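Local coordinates for protein B-agarase (Saccharophagus degradans, PDB 4BQ2) that hydrolyses the beta-1,4 linkages of agarose as a family 50 exo-beta-agarase, acting from the chain ends and probably releasing neoagarobiose, at residues L88-T91 with V97-R100; Y261-K266 with M272-E277; Y302-V307 with L370-A375. One frame throughout, in Å; residues are numbered along the deposited sequence. Where two conformers were deposited one is given.

Interaction 1: residues L88-T91 with V97-R100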
# COMPACT_ATOMS: atom_id res chain seq x y z
N LEU A 88 -2.57 1.59 -17.42
CA LEU A 88 -2.14 2.24 -18.63
C LEU A 88 -0.68 2.66 -18.40
O LEU A 88 -0.42 3.46 -17.49
CB LEU A 88 -3.04 3.46 -18.93
CG LEU A 88 -2.43 4.41 -19.98
CD1 LEU A 88 -2.54 3.78 -21.37
CD2 LEU A 88 -3.09 5.80 -19.93
N ASP A 89 0.23 2.09 -19.18
CA ASP A 89 1.64 2.44 -19.11
C ASP A 89 2.00 3.03 -20.46
O ASP A 89 1.74 2.43 -21.49
CB ASP A 89 2.49 1.19 -18.89
CG ASP A 89 2.32 0.61 -17.48
OD1 ASP A 89 2.97 1.12 -16.56
OD2 ASP A 89 1.51 -0.35 -17.31
N VAL A 90 2.59 4.22 -20.43
CA VAL A 90 2.97 4.92 -21.64
C VAL A 90 4.48 5.13 -21.53
O VAL A 90 4.95 5.67 -20.54
CB VAL A 90 2.21 6.26 -21.76
CG1 VAL A 90 2.65 7.01 -23.01
CG2 VAL A 90 0.70 6.02 -21.81
N THR A 91 5.21 4.63 -22.53
CA THR A 91 6.68 4.65 -22.53
C THR A 91 7.21 5.52 -23.68
O THR A 91 6.70 5.46 -24.80
CB THR A 91 7.24 3.21 -22.63
OG1 THR A 91 6.73 2.44 -21.53
CG2 THR A 91 8.77 3.18 -22.53
N VAL A 97 8.65 6.12 -18.34
CA VAL A 97 7.31 5.49 -18.29
C VAL A 97 6.47 6.15 -17.22
O VAL A 97 6.99 6.52 -16.14
CB VAL A 97 7.32 3.99 -17.86
CG1 VAL A 97 6.08 3.27 -18.38
CG2 VAL A 97 8.59 3.25 -18.26
N PHE A 98 5.17 6.27 -17.47
CA PHE A 98 4.23 6.63 -16.41
C PHE A 98 3.13 5.60 -16.39
O PHE A 98 2.85 4.98 -17.42
CB PHE A 98 3.69 8.08 -16.52
CG PHE A 98 2.61 8.30 -17.57
CD1 PHE A 98 1.33 7.71 -17.46
CD2 PHE A 98 2.83 9.16 -18.64
CE1 PHE A 98 0.34 7.93 -18.43
CE2 PHE A 98 1.85 9.41 -19.59
CZ PHE A 98 0.61 8.78 -19.49
N THR A 99 2.54 5.42 -15.20
CA THR A 99 1.47 4.43 -15.01
C THR A 99 0.25 5.14 -14.44
O THR A 99 0.33 5.81 -13.40
CB THR A 99 1.90 3.31 -14.01
OG1 THR A 99 3.11 2.69 -14.47
CG2 THR A 99 0.82 2.24 -13.88
N ARG A 100 -0.89 4.97 -15.09
CA ARG A 100 -2.16 5.39 -14.51
C ARG A 100 -3.03 4.16 -14.54
O ARG A 100 -2.74 3.20 -15.22
CB ARG A 100 -2.81 6.53 -15.32
CG ARG A 100 -2.07 7.86 -15.26
CD ARG A 100 -2.97 9.02 -15.73
NE ARG A 100 -2.26 10.30 -15.63
CZ ARG A 100 -2.63 11.34 -14.88
NH1 ARG A 100 -3.75 11.32 -14.16
NH2 ARG A 100 -1.86 12.44 -14.88

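Interaction 2: residues Y261-K266 with M272-E277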
# COMPACT_ATOMS: atom_id res chain seq x y z
N TYR A 261 -0.54 -19.82 24.09
CA TYR A 261 -0.21 -18.73 23.17
C TYR A 261 -0.61 -19.14 21.78
O TYR A 261 -0.68 -20.33 21.49
CB TYR A 261 1.32 -18.44 23.17
CG TYR A 261 1.77 -18.06 24.55
CD1 TYR A 261 1.72 -16.73 24.97
CD2 TYR A 261 2.22 -19.06 25.44
CE1 TYR A 261 2.12 -16.38 26.25
CE2 TYR A 261 2.62 -18.71 26.71
CZ TYR A 261 2.56 -17.39 27.11
OH TYR A 261 2.97 -17.10 28.40
N PHE A 262 -0.81 -18.16 20.90
CA PHE A 262 -1.03 -18.48 19.47
C PHE A 262 0.21 -19.17 18.88
O PHE A 262 1.32 -18.78 19.18
CB PHE A 262 -1.37 -17.24 18.65
CG PHE A 262 -2.79 -16.78 18.84
CD1 PHE A 262 -3.12 -15.92 19.88
CD2 PHE A 262 -3.80 -17.26 18.02
CE1 PHE A 262 -4.46 -15.52 20.08
CE2 PHE A 262 -5.14 -16.89 18.21
CZ PHE A 262 -5.47 -16.01 19.26
N ARG A 263 -0.00 -20.18 18.03
CA ARG A 263 1.11 -20.94 17.44
C ARG A 263 0.72 -21.45 16.08
O ARG A 263 -0.43 -21.28 15.69
CB ARG A 263 1.56 -22.11 18.37
CG ARG A 263 0.46 -23.11 18.62
CD ARG A 263 0.87 -24.20 19.64
NE ARG A 263 -0.18 -25.20 19.65
CZ ARG A 263 -0.22 -26.25 18.82
NH1 ARG A 263 0.75 -26.43 17.94
NH2 ARG A 263 -1.24 -27.12 18.91
N THR A 264 1.64 -22.08 15.35
CA THR A 264 1.31 -22.58 14.00
C THR A 264 1.25 -24.11 13.97
O THR A 264 1.95 -24.81 14.75
CB THR A 264 2.32 -22.13 12.93
OG1 THR A 264 3.60 -22.71 13.22
CG2 THR A 264 2.43 -20.60 12.86
N GLU A 265 0.43 -24.62 13.07
CA GLU A 265 0.37 -26.06 12.88
C GLU A 265 -0.33 -26.37 11.57
O GLU A 265 -1.32 -25.72 11.22
CB GLU A 265 -0.42 -26.72 14.00
CG GLU A 265 -0.46 -28.23 13.87
CD GLU A 265 -0.19 -28.87 15.20
OE1 GLU A 265 0.85 -28.54 15.81
OE2 GLU A 265 -1.04 -29.67 15.62
N LYS A 266 0.20 -27.37 10.86
CA LYS A 266 -0.47 -27.88 9.66
C LYS A 266 -1.64 -28.79 10.09
O LYS A 266 -1.48 -29.70 10.93
CB LYS A 266 0.54 -28.61 8.77
CG LYS A 266 0.35 -28.37 7.28
CD LYS A 266 1.32 -29.24 6.48
CE LYS A 266 2.76 -28.76 6.65
NZ LYS A 266 3.78 -29.63 5.99
N MET A 272 -2.28 -23.62 9.45
CA MET A 272 -3.21 -22.90 10.29
C MET A 272 -2.49 -22.27 11.48
O MET A 272 -1.35 -22.63 11.83
CB MET A 272 -4.32 -23.85 10.82
CG MET A 272 -5.31 -24.34 9.76
SD MET A 272 -6.27 -22.99 9.05
CE MET A 272 -7.63 -22.82 10.21
N LEU A 273 -3.17 -21.31 12.08
CA LEU A 273 -2.81 -20.94 13.44
C LEU A 273 -3.57 -21.83 14.40
O LEU A 273 -4.57 -22.45 14.04
CB LEU A 273 -3.05 -19.45 13.71
CG LEU A 273 -2.11 -18.49 12.91
CD1 LEU A 273 -2.72 -17.10 12.68
CD2 LEU A 273 -0.75 -18.35 13.57
N VAL A 274 -3.12 -21.86 15.65
CA VAL A 274 -3.86 -22.53 16.71
C VAL A 274 -3.91 -21.53 17.84
O VAL A 274 -2.88 -20.96 18.20
CB VAL A 274 -3.13 -23.82 17.15
CG1 VAL A 274 -3.78 -24.43 18.39
CG2 VAL A 274 -3.06 -24.81 16.01
N ASP A 275 -5.08 -21.36 18.44
CA ASP A 275 -5.22 -20.36 19.48
C ASP A 275 -4.66 -20.84 20.86
O ASP A 275 -4.29 -22.00 21.01
CB ASP A 275 -6.65 -19.80 19.48
CG ASP A 275 -7.67 -20.64 20.26
OD1 ASP A 275 -7.29 -21.60 20.97
OD2 ASP A 275 -8.88 -20.32 20.15
N PRO A 276 -4.53 -19.94 21.85
CA PRO A 276 -3.92 -20.35 23.14
C PRO A 276 -4.59 -21.58 23.83
O PRO A 276 -3.98 -22.20 24.71
CB PRO A 276 -4.15 -19.10 24.02
CG PRO A 276 -4.14 -17.94 23.04
CD PRO A 276 -4.84 -18.49 21.81
N GLU A 277 -5.84 -21.87 23.49
CA GLU A 277 -6.56 -23.02 24.06
C GLU A 277 -6.56 -24.26 23.15
O GLU A 277 -7.13 -25.31 23.50
CB GLU A 277 -7.99 -22.62 24.36
CG GLU A 277 -8.07 -21.48 25.34
CD GLU A 277 -9.50 -21.19 25.77
OE1 GLU A 277 -10.45 -21.37 24.97
OE2 GLU A 277 -9.63 -20.77 26.93
O HOH W 1 -1.78 -23.08 21.86

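Interaction 3: residues Y302-V307 with L370-A375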
# COMPACT_ATOMS: atom_id res chain seq x y z
N TYR A 302 4.07 26.35 12.40
CA TYR A 302 4.24 26.98 13.70
C TYR A 302 5.69 27.42 13.84
O TYR A 302 6.57 26.89 13.15
CB TYR A 302 3.90 26.00 14.83
CG TYR A 302 2.48 25.44 14.80
CD1 TYR A 302 1.41 26.20 14.34
CD2 TYR A 302 2.21 24.14 15.25
CE1 TYR A 302 0.11 25.69 14.31
CE2 TYR A 302 0.92 23.62 15.21
CZ TYR A 302 -0.12 24.41 14.75
OH TYR A 302 -1.40 23.91 14.73
N ASP A 303 5.95 28.41 14.68
CA ASP A 303 7.34 28.82 14.88
C ASP A 303 8.03 27.76 15.77
O ASP A 303 7.54 27.40 16.84
CB ASP A 303 7.46 30.27 15.38
CG ASP A 303 7.31 31.30 14.24
OD1 ASP A 303 8.27 31.49 13.45
OD2 ASP A 303 6.24 31.93 14.11
N GLN A 304 9.15 27.26 15.25
CA GLN A 304 9.81 26.04 15.72
C GLN A 304 10.21 26.03 17.20
O GLN A 304 10.36 24.95 17.78
CB GLN A 304 10.98 25.66 14.80
CG GLN A 304 10.54 25.41 13.36
CD GLN A 304 9.56 24.24 13.22
OE1 GLN A 304 8.38 24.43 12.92
NE2 GLN A 304 10.06 23.04 13.44
N ALA A 305 10.35 27.21 17.80
CA ALA A 305 10.68 27.31 19.23
C ALA A 305 9.57 26.72 20.12
O ALA A 305 9.77 26.43 21.31
CB ALA A 305 10.94 28.77 19.61
N THR A 306 8.39 26.55 19.52
CA THR A 306 7.22 26.08 20.24
C THR A 306 6.92 24.62 19.96
O THR A 306 6.02 24.06 20.56
CB THR A 306 5.94 26.91 19.92
OG1 THR A 306 5.50 26.63 18.57
CG2 THR A 306 6.20 28.40 20.11
N VAL A 307 7.68 24.01 19.05
CA VAL A 307 7.49 22.60 18.74
C VAL A 307 8.53 21.71 19.45
O VAL A 307 9.74 21.87 19.26
CB VAL A 307 7.56 22.36 17.22
CG1 VAL A 307 7.24 20.89 16.89
CG2 VAL A 307 6.61 23.30 16.49
N LEU A 370 5.05 19.85 1.65
CA LEU A 370 5.57 20.34 2.94
C LEU A 370 6.36 19.27 3.69
O LEU A 370 5.97 18.10 3.70
CB LEU A 370 4.43 20.83 3.82
CG LEU A 370 3.53 21.91 3.22
CD1 LEU A 370 2.28 22.02 4.07
CD2 LEU A 370 4.26 23.25 3.15
N LYS A 371 7.46 19.69 4.32
CA LYS A 371 8.34 18.75 5.04
C LYS A 371 7.92 18.60 6.49
O LYS A 371 8.35 17.68 7.19
CB LYS A 371 9.81 19.20 4.95
CG LYS A 371 10.33 19.23 3.52
CD LYS A 371 11.80 18.87 3.42
CE LYS A 371 12.28 19.00 1.99
NZ LYS A 371 12.30 20.44 1.60
N ARG A 372 7.05 19.50 6.94
CA ARG A 372 6.54 19.51 8.29
C ARG A 372 5.34 20.45 8.29
O ARG A 372 5.16 21.26 7.37
CB ARG A 372 7.59 20.08 9.25
CG ARG A 372 7.96 21.52 8.91
CD ARG A 372 8.97 22.13 9.88
NE ARG A 372 8.90 23.59 9.79
CZ ARG A 372 9.94 24.43 9.91
NH1 ARG A 372 11.16 23.96 10.13
NH2 ARG A 372 9.75 25.74 9.80
N GLY A 373 4.52 20.38 9.33
CA GLY A 373 3.39 21.27 9.34
C GLY A 373 2.24 20.86 10.21
O GLY A 373 2.18 19.73 10.76
N GLU A 374 1.33 21.82 10.37
CA GLU A 374 0.08 21.57 11.04
C GLU A 374 -0.78 20.64 10.17
O GLU A 374 -0.75 20.69 8.93
CB GLU A 374 -0.63 22.91 11.33
CG GLU A 374 -2.05 22.78 11.87
CD GLU A 374 -2.81 24.09 11.78
OE1 GLU A 374 -3.44 24.34 10.71
OE2 GLU A 374 -2.79 24.85 12.77
N ALA A 375 -1.48 19.72 10.84
CA ALA A 375 -2.40 18.83 10.17
C ALA A 375 -3.72 18.79 10.97
O ALA A 375 -3.76 19.23 12.12
CB ALA A 375 -1.76 17.45 10.01

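Interaction 1: residues L88-T91 with V97-R100
Val90 and Phe98 form the dense part of this contact. Their side chains lie side by side on one face of the paired strands, and the valine sits over the phenyl ring: its CB is 4.0 Å from the ring centroid, 22° off the ring normal, a CH-pi contact displaced toward the rim. Val90 CG2 comes still nearer to a single ring atom, lying 3.6 Å from Phe98 CZ. The ring reaches this place because Phe98 CG stands between its own backbone N and carbonyl carbon (chi1 77°), which swings the ring back toward the partner strand, while Leu88 CD2 meets it more loosely at the edge. Leu161 touches both Val90 and Phe98, and the Phe98 side chain also touches Trp154 of strand 150-155. The two strands are the arms of an antiparallel beta hairpin within the N-terminal region assigned to an agarase carbohydrate-binding-module-like family, flanked by strands 166-174 and 150-155. Four backbone bonds tie the arms, two in the Leu88-Arg100 pair and two in the Val90-Phe98 pair; the shortest joins Leu88 N to Arg100 O at 2.7 Å. The other face, which carries Asp89, Thr91, Val97 and Thr99, is more polar and more open, with only Thr99 buried. Here Thr99 OG1 donates to Asp89 OD1 over 2.6 Å, meeting the carboxylate oxygen nearly along its C-O axis. Toward the turn, Thr91 OG1 rests against the methyl group Val97 CG1 at 3.3 Å, a contact between partly exposed side chains.

Interaction 2: residues Y261-K266 with M272-E277
An antiparallel hairpin contact, extended at its open end by an aromatic-proline pair, joins Tyr261-Lys266 to Met272-Glu277 at the border of a mixed six-stranded sheet. Backbone bonds couple Arg263 with Val274 and Glu265 with Met272, the shortest being Val274 N to Arg263 O at 2.8 Å. Beyond the last pair, side chains take over much of the contact: Pro276 CD lies over the Phe262 ring, 3.5 Å from its centroid and 15° off the normal, a CH-pi contact. Asp275 CB approaches the same ring obliquely, 3.5 Å from Phe262 CE2, and Tyr281 of the next strand meets it edge-to-face. The hairpin continues through a turn into strand 280-287, beyond which the sheet runs on through parallel strands 693-699, 648-652 and 624-627, consistent with a glycoside hydrolase (beta/alpha)8 barrel. In that turn Asp275 OD1 accepts from Glu277 N, an Asx turn, and OD2 bonds to Ser245. On the face bearing Arg263, Val274 and Glu265, the arginine CG stands between its backbone N and carbonyl carbon (chi1 61°), laying the extended chain alongside Val274, whose CB lies over one face of the guanidinium, toward its rim. Arg263 NH1 is salt-bridged to Glu265 OE1 at 3.0 Å, an oxygen in the guanidinium plane that NH1 meets from above the carboxylate plane; NH2 bonds to Lys257 O. One water donates to both Tyr261 O and Asp275 O, bridging the two segments.

Interaction 3: residues Y302-V307 with L370-A375
Tyr302 reaches Glu374 through its hydroxyl: OH donates to Glu374 OE2 over 2.6 Å, using the anti lone pair of that oxygen. The two side chains cross at about a right angle, with ring and carboxylate planes 72° apart, and OE2 lies near the plane of the ring at its edge. Glu374 presents this oxygen on an extended chain. The buried carboxylate has further partners: OE2 also forms a salt bridge with Arg334 and OE1 is bonded to Thr298, donors expected to favour its charged form. The second contact is a parallel stack of two planar groups. The Gln304 side chain lays its amide over the guanidinium of Arg372, the planes 5° apart and Gln304 CD 3.3 Å above the centre. Arg372 CG stands between its backbone N and carbonyl carbon (chi1 61°), from where the extended chain carries the guanidinium to Gln304, and NE is salt-bridged to Asp301. The contact joins the loop following strand 296-301, with its 3-10 turn at 304-306, to strand 373-376, the partner of 296-301 in an antiparallel sheet; Tyr361 of strand 359-362 touches Tyr302, Gln304 and Arg372, while helix 328-332 packs against Tyr302 and Glu374.

How the interactions relate
The three contacts follow one another along the chain without overlap. Interaction 1 lies among the strands of the N-terminal carbohydrate-binding-module-like region. Interaction 2 comes next, about 44 Å away between centres and on the opposite side of the chain's centre, in the sheet that also holds strands 624-627, 648-652 and 693-699. Interaction 3 is about 36 Å from interaction 1 and 46 Å from interaction 2, centre to centre, and joins a loop to a strand of the small antiparallel sheet, across 62 intervening residues. Interactions 1 and 2 each join the arms of a hairpin. Interactions 2 and 3 thus mark separate places in the later part of the chain, interaction 2 in a sheet that is probably part of the catalytic barrel.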